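Local atomic coordinates of CADD-like protein of unknown function (Nostoc punctiforme, PDB entry 3B5O), a protein that is of unknown function but, as a CADD-like member of the haem-oxygenase-like clan, is probably an oxidoreductase. Residues A[5-10]-A[205-210]; A[18-23]-A[221-226]; A[48-53]-A[118-123]; A[60-65]-A[76-81]; A[142-147]-A[213-218]. All coordinates share one frame; numbering follows the deposited sequence. Where two conformers were deposited one is given.

In the fold
Helix 204-230, the last of this all-helical fold, carries one side of contact 1, contact 5 and contact 2 in turn, meeting a new partner at each level. Contact 5 lies nearest the centre of the chain, its own centre about 8 Å from it, and joins contact 1 through Phe207 CZ, 3.6 Å from Tyr143 CB. Contact 3 reaches it where Phe51 CE2 comes within 3.5 Å of Met218 CE. Contact 4, a hairpin nested inside the loops closed by contacts 1, 2 and 3, meets contact 5 through Ala62 and Thr142. Contacts 2 and 4 lie on opposite sides of the chain's centre, their centres about 27 Å apart.

Contact 1. Residues A[5-10]-A[205-210]; sequences NHLTKQ and GEFAAG
Leu7 and Phe207 carry the apolar meeting of two nearly parallel helices, whose axes here approach to 11.1 Å at an angle of 17°. The leucine divides its two methyls between two partners: CD2 lies 3.9 Å from Phe207 CD1, while CD1 points to the methyl of Ala208, with Leu7 CD1 and Ala208 CB 4.3 Å apart. Leu7 sends CG away from its own backbone N (chi1 178°), which carries both methyls across the gap. Thr8 adds a looser touch through its methyl, CG2, 4.4 Å from Phe207 CE1, so a second methyl reaches the next carbon of the ring; both approach it obliquely. Of polar bonding between the segments there is none; the helices are held here by side-chain carbon alone. Around this seam, the ring of Phe207 also meets that of Phe4 edge-to-face, Thr8 rests on Tyr143 of helix 135-163, and Ala209 and Glu206 touch Tyr137 of that same helix, which thus touches both helix 2-18 and helix 204-230.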
# COMPACT_ATOMS: atom_id res chain seq x y z
N ASN A 5 -22.40 2.27 -1.08
CA ASN A 5 -21.74 3.56 -1.04
C ASN A 5 -21.57 4.05 0.40
O ASN A 5 -20.53 4.60 0.76
CB ASN A 5 -22.51 4.61 -1.85
CG ASN A 5 -22.43 4.39 -3.34
OD1 ASN A 5 -21.56 3.65 -3.82
ND2 ASN A 5 -23.32 5.03 -4.08
N HIS A 6 -22.59 3.84 1.24
CA HIS A 6 -22.46 4.19 2.65
C HIS A 6 -21.33 3.40 3.31
O HIS A 6 -20.54 3.94 4.09
CB HIS A 6 -23.76 3.96 3.44
CG HIS A 6 -24.89 4.89 3.08
ND1 HIS A 6 -24.68 6.15 2.55
CD2 HIS A 6 -26.23 4.74 3.20
CE1 HIS A 6 -25.85 6.73 2.35
NE2 HIS A 6 -26.81 5.90 2.73
N LEU A 7 -21.27 2.10 3.03
CA LEU A 7 -20.23 1.25 3.60
C LEU A 7 -18.83 1.70 3.20
O LEU A 7 -17.95 1.84 4.04
CB LEU A 7 -20.44 -0.21 3.20
CG LEU A 7 -19.38 -1.19 3.72
CD1 LEU A 7 -19.32 -1.23 5.25
CD2 LEU A 7 -19.62 -2.59 3.16
N THR A 8 -18.62 1.96 1.91
CA THR A 8 -17.27 2.36 1.47
C THR A 8 -16.88 3.74 2.02
O THR A 8 -15.72 3.97 2.42
CB THR A 8 -17.11 2.30 -0.05
OG1 THR A 8 -18.08 3.17 -0.68
CG2 THR A 8 -17.29 0.87 -0.54
N LYS A 9 -17.83 4.68 2.09
CA LYS A 9 -17.55 5.96 2.72
C LYS A 9 -17.15 5.76 4.17
O LYS A 9 -16.18 6.35 4.64
CB LYS A 9 -18.76 6.90 2.63
CG LYS A 9 -18.52 8.28 3.25
CD LYS A 9 -17.33 8.99 2.63
CE LYS A 9 -17.33 10.47 2.97
N GLN A 10 -17.90 4.93 4.89
CA GLN A 10 -17.59 4.62 6.27
C GLN A 10 -16.17 4.07 6.46
O GLN A 10 -15.44 4.48 7.37
CB GLN A 10 -18.61 3.63 6.81
CG GLN A 10 -18.33 3.04 8.17
CD GLN A 10 -18.35 4.04 9.29
OE1 GLN A 10 -19.15 4.98 9.28
NE2 GLN A 10 -17.49 3.84 10.29
N GLY A 205 -20.61 -7.34 5.79
CA GLY A 205 -19.81 -7.55 6.98
C GLY A 205 -18.47 -8.19 6.66
O GLY A 205 -17.47 -7.87 7.30
N GLU A 206 -18.47 -9.11 5.71
CA GLU A 206 -17.23 -9.80 5.31
C GLU A 206 -16.32 -8.83 4.55
O GLU A 206 -15.11 -8.81 4.76
CB GLU A 206 -17.52 -11.05 4.46
CG GLU A 206 -17.94 -12.24 5.32
CD GLU A 206 -16.79 -12.71 6.20
OE1 GLU A 206 -15.86 -13.35 5.66
OE2 GLU A 206 -16.79 -12.41 7.42
N PHE A 207 -16.91 -8.00 3.71
CA PHE A 207 -16.15 -6.96 3.00
C PHE A 207 -15.49 -6.01 4.02
O PHE A 207 -14.30 -5.70 3.94
CB PHE A 207 -17.07 -6.21 2.05
CG PHE A 207 -16.40 -5.16 1.21
CD1 PHE A 207 -16.23 -3.87 1.70
CD2 PHE A 207 -15.93 -5.45 -0.06
CE1 PHE A 207 -15.63 -2.89 0.94
CE2 PHE A 207 -15.34 -4.48 -0.82
CZ PHE A 207 -15.20 -3.19 -0.33
N ALA A 208 -16.27 -5.57 5.01
CA ALA A 208 -15.73 -4.70 6.06
C ALA A 208 -14.63 -5.40 6.86
O ALA A 208 -13.62 -4.78 7.20
CB ALA A 208 -16.87 -4.23 7.01
N ALA A 209 -14.83 -6.67 7.18
CA ALA A 209 -13.84 -7.43 7.92
C ALA A 209 -12.51 -7.54 7.15
O ALA A 209 -11.43 -7.41 7.74
CB ALA A 209 -14.36 -8.82 8.28
N GLY A 210 -12.59 -7.74 5.85
CA GLY A 210 -11.38 -7.84 5.04
C GLY A 210 -10.65 -6.51 5.01
O GLY A 210 -9.42 -6.44 5.08

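Contact 2. Residues A[18-23]-A[221-226]; sequences DYVAFS and WWQELA
Trp222 lays the root of its side chain against the methyl of Ala21: Ala21 CB is 4.0 Å from Trp222 CB and equally near Trp222 CD1, so the alanine methyl touches the indole at its five-membered end, obliquely. The torsion behind this sets CG opposite the carbonyl carbon (chi1 -83°) and leaves the indole beside the loop. There it turns an edge toward the face of Phe22 in an offset edge-to-face pair, with the Phe22 ring and the five-membered ring of Trp222 6.0 Å apart between centroids and their planes at 81°. Trp222 NE1, 4.4 Å from Phe22 CE1, is buried here without a hydrogen-bonding partner. Ala21 CB serves both rings, since it also sits over one face of Phe22, toward the rim. Residues 20-22 form a short 3-10 turn following helix 2-18, with Phe22 N bonded to Tyr19 O at 3.1 Å; in this helical, haem-oxygenase-like fold the turn packs on helix 204-230. Gln219 of that helix accepts a hydrogen bond from Ala21 N through OE1. At the outer margin Val20 CG2 approaches the amide end of Gln223, with Gln223 NE2 4.2 Å away. Trp221 CZ3 lies over one face of the Trp222 ring, toward the rim, and Tyr48 of helix 38-68 also packs on Trp222.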
# COMPACT_ATOMS: atom_id res chain seq x y z
N ASP A 18 -8.93 6.73 12.73
CA ASP A 18 -8.45 5.81 13.75
C ASP A 18 -7.09 5.18 13.54
O ASP A 18 -6.66 4.39 14.39
CB ASP A 18 -9.49 4.70 13.96
CG ASP A 18 -10.73 5.16 14.71
OD1 ASP A 18 -10.85 6.35 15.10
OD2 ASP A 18 -11.62 4.30 14.87
N TYR A 19 -6.41 5.51 12.44
CA TYR A 19 -5.18 4.79 12.03
C TYR A 19 -3.99 5.74 11.91
O TYR A 19 -3.82 6.38 10.89
CB TYR A 19 -5.42 4.03 10.73
CG TYR A 19 -6.21 2.79 10.98
CD1 TYR A 19 -7.58 2.86 11.23
CD2 TYR A 19 -5.60 1.57 11.13
CE1 TYR A 19 -8.30 1.74 11.56
CE2 TYR A 19 -6.30 0.43 11.44
CZ TYR A 19 -7.67 0.53 11.67
OH TYR A 19 -8.40 -0.57 11.99
N VAL A 20 -3.18 5.78 12.95
CA VAL A 20 -2.01 6.67 12.95
C VAL A 20 -1.03 6.35 11.82
O VAL A 20 -0.32 7.23 11.37
CB VAL A 20 -1.26 6.66 14.29
CG1 VAL A 20 -2.16 7.24 15.41
CG2 VAL A 20 -0.72 5.29 14.68
N ALA A 21 -0.97 5.11 11.36
CA ALA A 21 -0.01 4.81 10.31
C ALA A 21 -0.26 5.59 9.04
O ALA A 21 0.65 5.76 8.25
CB ALA A 21 -0.01 3.30 9.99
N PHE A 22 -1.51 5.99 8.81
CA PHE A 22 -1.88 6.69 7.60
C PHE A 22 -2.00 8.19 7.81
O PHE A 22 -2.38 8.91 6.89
CB PHE A 22 -3.12 6.03 6.99
CG PHE A 22 -2.85 4.59 6.67
CD1 PHE A 22 -1.96 4.28 5.66
CD2 PHE A 22 -3.36 3.57 7.46
CE1 PHE A 22 -1.60 2.98 5.39
CE2 PHE A 22 -3.00 2.23 7.16
CZ PHE A 22 -2.13 1.97 6.14
N SER A 23 -1.65 8.64 9.01
CA SER A 23 -1.59 10.07 9.32
C SER A 23 -0.25 10.67 8.93
O SER A 23 0.80 10.15 9.30
CB SER A 23 -1.77 10.26 10.81
OG SER A 23 -1.46 11.60 11.22
N TRP A 221 2.69 -3.20 10.49
CA TRP A 221 3.94 -3.17 9.74
C TRP A 221 4.67 -1.85 9.87
O TRP A 221 5.86 -1.82 10.16
CB TRP A 221 3.68 -3.50 8.28
CG TRP A 221 4.82 -3.41 7.35
CD1 TRP A 221 5.97 -4.14 7.37
CD2 TRP A 221 4.85 -2.62 6.16
NE1 TRP A 221 6.75 -3.80 6.29
CE2 TRP A 221 6.07 -2.90 5.51
CE3 TRP A 221 3.96 -1.71 5.58
CZ2 TRP A 221 6.41 -2.32 4.29
CZ3 TRP A 221 4.29 -1.13 4.38
CH2 TRP A 221 5.52 -1.43 3.75
N TRP A 222 3.96 -0.75 9.68
CA TRP A 222 4.61 0.56 9.83
C TRP A 222 5.21 0.72 11.23
O TRP A 222 6.30 1.25 11.38
CB TRP A 222 3.60 1.69 9.54
CG TRP A 222 3.45 1.98 8.08
CD1 TRP A 222 2.43 1.61 7.26
CD2 TRP A 222 4.40 2.65 7.26
NE1 TRP A 222 2.66 2.04 5.97
CE2 TRP A 222 3.88 2.68 5.95
CE3 TRP A 222 5.64 3.25 7.51
CZ2 TRP A 222 4.55 3.29 4.91
CZ3 TRP A 222 6.30 3.84 6.47
CH2 TRP A 222 5.76 3.85 5.19
N GLN A 223 4.47 0.29 12.24
CA GLN A 223 4.95 0.38 13.62
C GLN A 223 6.19 -0.48 13.82
O GLN A 223 7.19 -0.04 14.42
CB GLN A 223 3.83 -0.02 14.58
CG GLN A 223 2.67 0.95 14.54
CD GLN A 223 1.46 0.50 15.31
OE1 GLN A 223 1.18 -0.70 15.44
NE2 GLN A 223 0.70 1.49 15.84
N GLU A 224 6.17 -1.69 13.27
CA GLU A 224 7.29 -2.60 13.46
C GLU A 224 8.50 -2.16 12.67
O GLU A 224 9.65 -2.32 13.13
CB GLU A 224 6.88 -4.02 13.06
CG GLU A 224 5.90 -4.63 13.99
CD GLU A 224 5.26 -5.91 13.47
OE1 GLU A 224 5.49 -6.25 12.31
OE2 GLU A 224 4.53 -6.54 14.25
N LEU A 225 8.26 -1.61 11.50
CA LEU A 225 9.34 -1.12 10.65
C LEU A 225 10.02 0.13 11.23
O LEU A 225 11.22 0.35 11.04
CB LEU A 225 8.78 -0.86 9.26
CG LEU A 225 9.76 -0.42 8.20
CD1 LEU A 225 10.75 -1.53 7.91
CD2 LEU A 225 9.01 -0.07 6.93
N ALA A 226 9.26 0.97 11.93
CA ALA A 226 9.86 2.08 12.67
C ALA A 226 10.80 1.58 13.79
O ALA A 226 11.89 2.12 13.97
CB ALA A 226 8.76 2.99 13.24

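Contact 3. Residues A[48-53]-A[118-123]; sequences YSIFPK and VATSKL
Phe51 and Leu123 both turn CG away from their backbone N (chi1 -166° and 171°), and these torsions bring a ring and an isopropyl group together between two helices of the haem-oxygenase-like bundle, 38-68 and 118-131. The two side chains cross at about a right angle, with one leucine methyl over the ring. This is a CH-pi contact: Leu123 CD2 stands 4.1 Å from the centroid of Phe51, 29° off the ring normal. Beside it, Ile50, next to Phe51 in the chain, meets Thr120, a turn before Leu123, CG2 to CG2 at 4.1 Å. The methyl of Thr120 faces this seam while its hydroxyl OG1 is hydrogen-bonded to Gln47 OE1 and Trp221 NE1, in an otherwise apolar, buried interface. Helix 38-68 is kinked at Pro52, whose N carries no proton for the preceding turn. The methyl over Phe51 is set off centre: Leu123 CD2 is closest to Phe51 CD1, at 3.6 Å, with Phe51 CE1 next at 3.8 Å.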
# COMPACT_ATOMS: atom_id res chain seq x y z
N TYR A 48 9.85 -0.56 2.48
CA TYR A 48 8.59 -0.11 1.92
C TYR A 48 8.46 -0.55 0.47
O TYR A 48 7.40 -1.01 0.05
CB TYR A 48 8.41 1.40 2.02
CG TYR A 48 7.27 1.84 1.18
CD1 TYR A 48 5.96 1.67 1.62
CD2 TYR A 48 7.48 2.29 -0.12
CE1 TYR A 48 4.90 2.01 0.78
CE2 TYR A 48 6.44 2.64 -0.92
CZ TYR A 48 5.16 2.48 -0.49
OH TYR A 48 4.13 2.82 -1.35
N SER A 49 9.53 -0.42 -0.29
CA SER A 49 9.47 -0.70 -1.72
C SER A 49 8.99 -2.10 -2.07
O SER A 49 8.47 -2.33 -3.16
CB SER A 49 10.82 -0.42 -2.36
OG SER A 49 11.78 -1.42 -2.07
N ILE A 50 9.17 -3.04 -1.16
CA ILE A 50 8.76 -4.41 -1.39
C ILE A 50 7.24 -4.48 -1.51
O ILE A 50 6.70 -5.31 -2.24
CB ILE A 50 9.26 -5.32 -0.25
CG1 ILE A 50 10.79 -5.38 -0.27
CG2 ILE A 50 8.67 -6.75 -0.33
CD1 ILE A 50 11.43 -6.02 0.94
N PHE A 51 6.54 -3.64 -0.77
CA PHE A 51 5.10 -3.74 -0.72
C PHE A 51 4.41 -3.44 -2.06
O PHE A 51 3.61 -4.26 -2.53
CB PHE A 51 4.60 -2.90 0.46
CG PHE A 51 3.17 -3.17 0.86
CD1 PHE A 51 2.70 -4.46 1.00
CD2 PHE A 51 2.35 -2.12 1.17
CE1 PHE A 51 1.37 -4.69 1.42
CE2 PHE A 51 1.04 -2.35 1.58
CZ PHE A 51 0.57 -3.62 1.70
N PRO A 52 4.71 -2.32 -2.73
CA PRO A 52 4.11 -2.14 -4.05
C PRO A 52 4.43 -3.27 -5.01
O PRO A 52 3.58 -3.61 -5.85
CB PRO A 52 4.68 -0.82 -4.56
CG PRO A 52 5.54 -0.28 -3.51
CD PRO A 52 5.45 -1.12 -2.29
N LYS A 53 5.62 -3.84 -4.95
CA LYS A 53 5.91 -4.98 -5.82
C LYS A 53 4.92 -6.10 -5.53
O LYS A 53 4.17 -6.60 -6.39
CB LYS A 53 7.32 -5.49 -5.58
CG LYS A 53 7.59 -6.85 -6.27
CD LYS A 53 8.95 -7.46 -5.92
CE LYS A 53 10.12 -6.49 -5.95
NZ LYS A 53 11.27 -7.05 -6.71
N VAL A 118 12.18 -9.09 9.13
CA VAL A 118 11.21 -9.82 9.95
C VAL A 118 9.82 -9.19 9.80
O VAL A 118 8.84 -9.90 9.60
CB VAL A 118 11.64 -9.87 11.43
CG1 VAL A 118 10.57 -10.45 12.32
CG2 VAL A 118 12.95 -10.69 11.61
N ALA A 119 9.75 -7.87 9.98
CA ALA A 119 8.44 -7.19 9.92
C ALA A 119 7.78 -7.30 8.54
O ALA A 119 6.58 -7.54 8.44
CB ALA A 119 8.57 -5.71 10.30
N THR A 120 8.55 -7.09 7.49
CA THR A 120 7.99 -7.15 6.14
C THR A 120 7.58 -8.56 5.76
O THR A 120 6.52 -8.77 5.15
CB THR A 120 8.93 -6.53 5.15
OG1 THR A 120 9.25 -5.20 5.61
CG2 THR A 120 8.31 -6.47 3.74
N SER A 121 8.37 -9.55 6.16
CA SER A 121 7.99 -10.92 5.90
C SER A 121 6.69 -11.27 6.65
O SER A 121 5.81 -11.95 6.11
CB SER A 121 9.12 -11.88 6.27
OG SER A 121 8.71 -13.22 6.08
N LYS A 122 6.57 -10.81 7.89
CA LYS A 122 5.36 -11.03 8.66
C LYS A 122 4.16 -10.37 8.00
O LYS A 122 3.08 -10.97 7.91
CB LYS A 122 5.59 -10.51 10.09
CG LYS A 122 4.41 -10.53 11.03
CD LYS A 122 4.89 -10.06 12.47
CE LYS A 122 3.82 -9.79 13.47
NZ LYS A 122 3.04 -8.61 13.11
N LEU A 123 4.35 -9.15 7.49
CA LEU A 123 3.28 -8.48 6.74
C LEU A 123 2.84 -9.34 5.55
O LEU A 123 1.66 -9.58 5.35
CB LEU A 123 3.77 -7.14 6.20
CG LEU A 123 2.82 -6.44 5.20
CD1 LEU A 123 1.55 -5.93 5.88
CD2 LEU A 123 3.58 -5.34 4.43

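Contact 4. Residues A[60-65]-A[76-81]; sequences ELARRK and QELQEN
Glu60 OE2 is gripped by two arginines, one of which, Arg63, is also the residue that packs across onto Leu78 and Gln79. Arg63 NH2 reaches Glu60 OE2 on its syn side at 2.8 Å, and Arg64 NE comes to the same oxygen from the anti side at 2.6 Å. Arg63 holds the other oxygen as well: its NE donates almost straight (175°) to Glu60 OE1 at 2.9 Å, from above the carboxylate plane, giving a side-on, two-nitrogen grip. A bend at chi3 (71°) lets the guanidinium fold back to this acid while the aliphatic chain stays against helix 72-85. Gln79 runs alongside, pointing the same way, with its CB 4.1 Å from Arg63 CD. Deeper in, Leu78 CD1 slots against Ala62 and the backbone, 3.6 Å from Arg63 N. Helices 38-68 and 72-85 form an antiparallel alpha-alpha hairpin, with the axes of these segments 9.0 Å apart at 163°, and Phe131 and Val138 of later helices touch Ala62. With an alanine in place of Arg63, Glu60 would probably lose its side-on grip, keeping Arg64 alone in this network, and Gln79 would lose the hydrocarbon it lies along. The chemistry thus divides by depth: an apolar core of leucine and alanine, flanked by an acid that two arginines probably keep ionised.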
# COMPACT_ATOMS: atom_id res chain seq x y z
N GLU A 60 -3.66 -9.86 -8.28
CA GLU A 60 -3.91 -11.02 -9.12
C GLU A 60 -4.71 -12.08 -8.40
O GLU A 60 -5.62 -12.69 -8.97
CB GLU A 60 -2.61 -11.58 -9.68
CG GLU A 60 -2.74 -12.87 -10.46
CD GLU A 60 -3.59 -12.81 -11.69
OE1 GLU A 60 -3.86 -11.72 -12.20
OE2 GLU A 60 -3.93 -13.91 -12.18
N LEU A 61 -4.39 -12.34 -7.14
CA LEU A 61 -5.18 -13.30 -6.37
C LEU A 61 -6.62 -12.83 -6.22
O LEU A 61 -7.56 -13.62 -6.33
CB LEU A 61 -4.56 -13.56 -5.01
CG LEU A 61 -3.19 -14.23 -5.00
CD1 LEU A 61 -2.71 -14.42 -3.55
CD2 LEU A 61 -3.21 -15.55 -5.76
N ALA A 62 -6.80 -11.54 -5.99
CA ALA A 62 -8.16 -10.98 -5.89
C ALA A 62 -8.90 -11.09 -7.22
O ALA A 62 -10.10 -11.39 -7.24
CB ALA A 62 -8.10 -9.51 -5.45
N ARG A 63 -8.19 -10.88 -8.33
CA ARG A 63 -8.79 -11.02 -9.65
C ARG A 63 -9.33 -12.44 -9.84
O ARG A 63 -10.44 -12.64 -10.34
CB ARG A 63 -7.77 -10.67 -10.73
CG ARG A 63 -8.37 -10.65 -12.14
CD ARG A 63 -7.30 -10.50 -13.21
NE ARG A 63 -6.50 -11.71 -13.35
CZ ARG A 63 -6.86 -12.79 -14.02
NH1 ARG A 63 -8.03 -12.84 -14.65
NH2 ARG A 63 -6.06 -13.83 -14.07
N ARG A 64 -8.54 -13.42 -9.43
CA ARG A 64 -8.95 -14.81 -9.55
C ARG A 64 -10.13 -15.15 -8.65
O ARG A 64 -11.02 -15.91 -9.04
CB ARG A 64 -7.76 -15.73 -9.27
CG ARG A 64 -6.70 -15.62 -10.34
CD ARG A 64 -5.36 -16.26 -9.99
NE ARG A 64 -4.60 -16.26 -11.23
CZ ARG A 64 -4.62 -17.24 -12.14
NH1 ARG A 64 -5.21 -18.42 -11.92
NH2 ARG A 64 -3.97 -17.04 -13.25
N LYS A 65 -10.14 -14.58 -7.46
CA LYS A 65 -11.29 -14.76 -6.56
C LYS A 65 -12.55 -14.17 -7.20
O LYS A 65 -13.63 -14.77 -7.15
CB LYS A 65 -11.04 -14.11 -5.21
CG LYS A 65 -10.07 -14.87 -4.34
CD LYS A 65 -10.70 -16.07 -3.63
CE LYS A 65 -9.64 -16.87 -2.91
NZ LYS A 65 -10.25 -17.96 -2.07
N GLN A 76 -12.35 -7.58 -14.33
CA GLN A 76 -11.88 -6.70 -15.39
C GLN A 76 -11.21 -5.45 -14.81
O GLN A 76 -10.14 -5.05 -15.26
CB GLN A 76 -13.02 -6.29 -16.33
CG GLN A 76 -12.58 -5.38 -17.47
CD GLN A 76 -11.48 -6.00 -18.31
OE1 GLN A 76 -11.60 -7.14 -18.74
NE2 GLN A 76 -10.40 -5.25 -18.53
N GLU A 77 -11.84 -4.83 -13.81
CA GLU A 77 -11.26 -3.65 -13.17
C GLU A 77 -9.91 -4.00 -12.54
O GLU A 77 -8.95 -3.24 -12.65
CB GLU A 77 -12.19 -3.10 -12.09
CG GLU A 77 -11.73 -1.80 -11.48
CD GLU A 77 -11.81 -0.60 -12.44
OE1 GLU A 77 -12.55 -0.68 -13.44
OE2 GLU A 77 -11.12 0.41 -12.18
N LEU A 78 -9.83 -5.16 -11.90
CA LEU A 78 -8.56 -5.58 -11.27
C LEU A 78 -7.48 -5.85 -12.30
O LEU A 78 -6.32 -5.51 -12.10
CB LEU A 78 -8.77 -6.78 -10.36
CG LEU A 78 -9.61 -6.45 -9.13
CD1 LEU A 78 -9.94 -7.74 -8.38
CD2 LEU A 78 -8.92 -5.44 -8.22
N GLN A 79 -7.86 -6.41 -13.45
CA GLN A 79 -6.89 -6.54 -14.54
C GLN A 79 -6.35 -5.20 -15.00
O GLN A 79 -5.15 -5.05 -15.24
CB GLN A 79 -7.48 -7.32 -15.72
CG GLN A 79 -6.47 -7.59 -16.82
CD GLN A 79 -5.38 -8.55 -16.39
OE1 GLN A 79 -4.20 -8.17 -16.26
NE2 GLN A 79 -5.76 -9.79 -16.14
N GLU A 80 -7.23 -4.21 -15.13
CA GLU A 80 -6.77 -2.89 -15.50
C GLU A 80 -5.79 -2.31 -14.46
O GLU A 80 -4.78 -1.71 -14.82
CB GLU A 80 -7.95 -1.95 -15.78
CG GLU A 80 -8.76 -2.41 -17.00
CD GLU A 80 -9.97 -1.53 -17.28
OE1 GLU A 80 -9.92 -0.33 -16.92
OE2 GLU A 80 -10.95 -2.04 -17.87
N ASN A 81 -6.08 -2.51 -13.16
CA ASN A 81 -5.17 -2.06 -12.10
C ASN A 81 -3.81 -2.71 -12.28
O ASN A 81 -2.78 -2.03 -12.23
CB ASN A 81 -5.66 -2.43 -10.69
CG ASN A 81 -6.87 -1.64 -10.23
OD1 ASN A 81 -7.37 -1.87 -9.13
ND2 ASN A 81 -7.35 -0.73 -11.04

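Contact 5. Residues A[142-147]-A[213-218]; sequences TYAIEA and AMIDAM
No ring or other flat group enters the seam where Ala144 and Ile145 meet Met214 and Ile215; the touching atoms are all aliphatic, and the fit depends on how small and flexible groups interlock. The methyl of Ala144 meets two residues. It faces the stem of Met214, with Ala144 CB 3.7 Å from Met214 CG, and also takes a methyl of Ile215, whose CG2 lies 3.8 Å from Ala144 CB. With so small a side chain at Ala144, its CA lies 6.3 Å from the CA of Met214, and the helix axes approach to 9.0 Å, with 56° between the N-to-C directions of the two segments. Met214, modelled as selenomethionine, then bends at chi2 (64°), which brings its terminal methyl obliquely to Ile145, the residue after Ala144. Met214 CE lies 3.5 Å from Ile145 CG1 and 4.0 Å from Ile145 CD1. One long chain thereby spans two residues of the facing helix, its root on the alanine and its tip on the isoleucine. Other helices enclose the crossing of 135-163 and 204-230: Leu55 of helix 38-68 touches both Ile145 and Met214, Val127 of helix 118-131 packs on Met214, and Leu15 of helix 2-18 rests on Ala147 and Ile215.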
# COMPACT_ATOMS: atom_id res chain seq x y z
N THR A 142 -8.73 -5.78 -0.73
CA THR A 142 -8.27 -5.14 -1.95
C THR A 142 -8.70 -3.68 -1.98
O THR A 142 -7.94 -2.79 -2.37
CB THR A 142 -8.79 -5.92 -3.18
OG1 THR A 142 -8.39 -7.29 -3.08
CG2 THR A 142 -8.26 -5.33 -4.50
N TYR A 143 -9.93 -3.40 -1.54
CA TYR A 143 -10.39 -2.02 -1.47
C TYR A 143 -9.56 -1.23 -0.44
O TYR A 143 -9.33 -0.05 -0.63
CB TYR A 143 -11.90 -1.98 -1.17
CG TYR A 143 -12.45 -0.58 -1.22
CD1 TYR A 143 -12.43 0.13 -2.40
CD2 TYR A 143 -12.91 0.07 -0.09
CE1 TYR A 143 -12.87 1.44 -2.47
CE2 TYR A 143 -13.34 1.37 -0.14
CZ TYR A 143 -13.31 2.05 -1.33
OH TYR A 143 -13.77 3.36 -1.37
N ALA A 144 -9.09 -1.88 0.61
CA ALA A 144 -8.20 -1.23 1.56
C ALA A 144 -6.89 -0.74 0.91
O ALA A 144 -6.37 0.30 1.29
CB ALA A 144 -7.91 -2.10 2.75
N ILE A 145 -6.38 -1.49 -0.06
CA ILE A 145 -5.21 -1.04 -0.81
C ILE A 145 -5.54 0.25 -1.53
O ILE A 145 -4.75 1.20 -1.51
CB ILE A 145 -4.75 -2.09 -1.86
CG1 ILE A 145 -4.39 -3.42 -1.22
CG2 ILE A 145 -3.57 -1.55 -2.68
CD1 ILE A 145 -4.21 -4.56 -2.29
N GLU A 146 -6.70 0.30 -2.18
CA GLU A 146 -7.13 1.52 -2.87
C GLU A 146 -7.31 2.70 -1.90
O GLU A 146 -6.88 3.82 -2.18
CB GLU A 146 -8.41 1.28 -3.69
CG GLU A 146 -9.02 2.57 -4.26
CD GLU A 146 -10.23 2.34 -5.13
OE1 GLU A 146 -10.35 1.25 -5.71
OE2 GLU A 146 -11.06 3.27 -5.24
N ALA A 147 -7.97 2.45 -0.77
CA ALA A 147 -8.26 3.51 0.19
C ALA A 147 -7.01 4.09 0.84
O ALA A 147 -6.94 5.27 1.16
CB ALA A 147 -9.21 2.99 1.27
N ALA A 213 -9.00 -5.93 8.37
CA ALA A 213 -7.84 -6.80 8.58
C ALA A 213 -6.64 -6.26 7.82
O ALA A 213 -5.50 -6.30 8.31
CB ALA A 213 -8.14 -8.23 8.16
N MSE A 214 -6.88 -5.76 6.62
CA MSE A 214 -5.78 -5.26 5.79
C MSE A 214 -5.17 -4.00 6.39
O MSE A 214 -3.95 -3.88 6.48
CB MSE A 214 -6.28 -5.01 4.37
CG MSE A 214 -5.22 -4.55 3.42
SE MSE A 214 -3.83 -5.87 3.15
CE MSE A 214 -3.11 -5.29 1.51
N ILE A 215 -6.00 -3.03 6.75
CA ILE A 215 -5.46 -1.78 7.32
C ILE A 215 -4.79 -2.04 8.66
O ILE A 215 -3.78 -1.42 8.97
CB ILE A 215 -6.49 -0.60 7.34
CG1 ILE A 215 -7.65 -0.87 8.30
CG2 ILE A 215 -6.94 -0.28 5.91
CD1 ILE A 215 -8.61 0.33 8.44
N ASP A 216 -5.31 -2.98 9.44
CA ASP A 216 -4.66 -3.35 10.70
C ASP A 216 -3.27 -3.93 10.43
O ASP A 216 -2.31 -3.59 11.12
CB ASP A 216 -5.51 -4.36 11.50
CG ASP A 216 -6.69 -3.74 12.21
OD1 ASP A 216 -6.73 -2.53 12.39
OD2 ASP A 216 -7.58 -4.53 12.62
N ALA A 217 -3.17 -4.80 9.43
CA ALA A 217 -1.89 -5.44 9.12
C ALA A 217 -0.87 -4.40 8.64
O ALA A 217 0.32 -4.43 9.01
CB ALA A 217 -2.07 -6.53 8.07
N MSE A 218 -1.33 -3.48 7.81
CA MSE A 218 -0.44 -2.44 7.29
C MSE A 218 0.02 -1.53 8.41
O MSE A 218 1.20 -1.13 8.47
CB MSE A 218 -1.15 -1.64 6.23
CG MSE A 218 -1.43 -2.42 4.95
SE MSE A 218 -2.50 -1.47 3.68
CE MSE A 218 -1.19 -0.20 3.11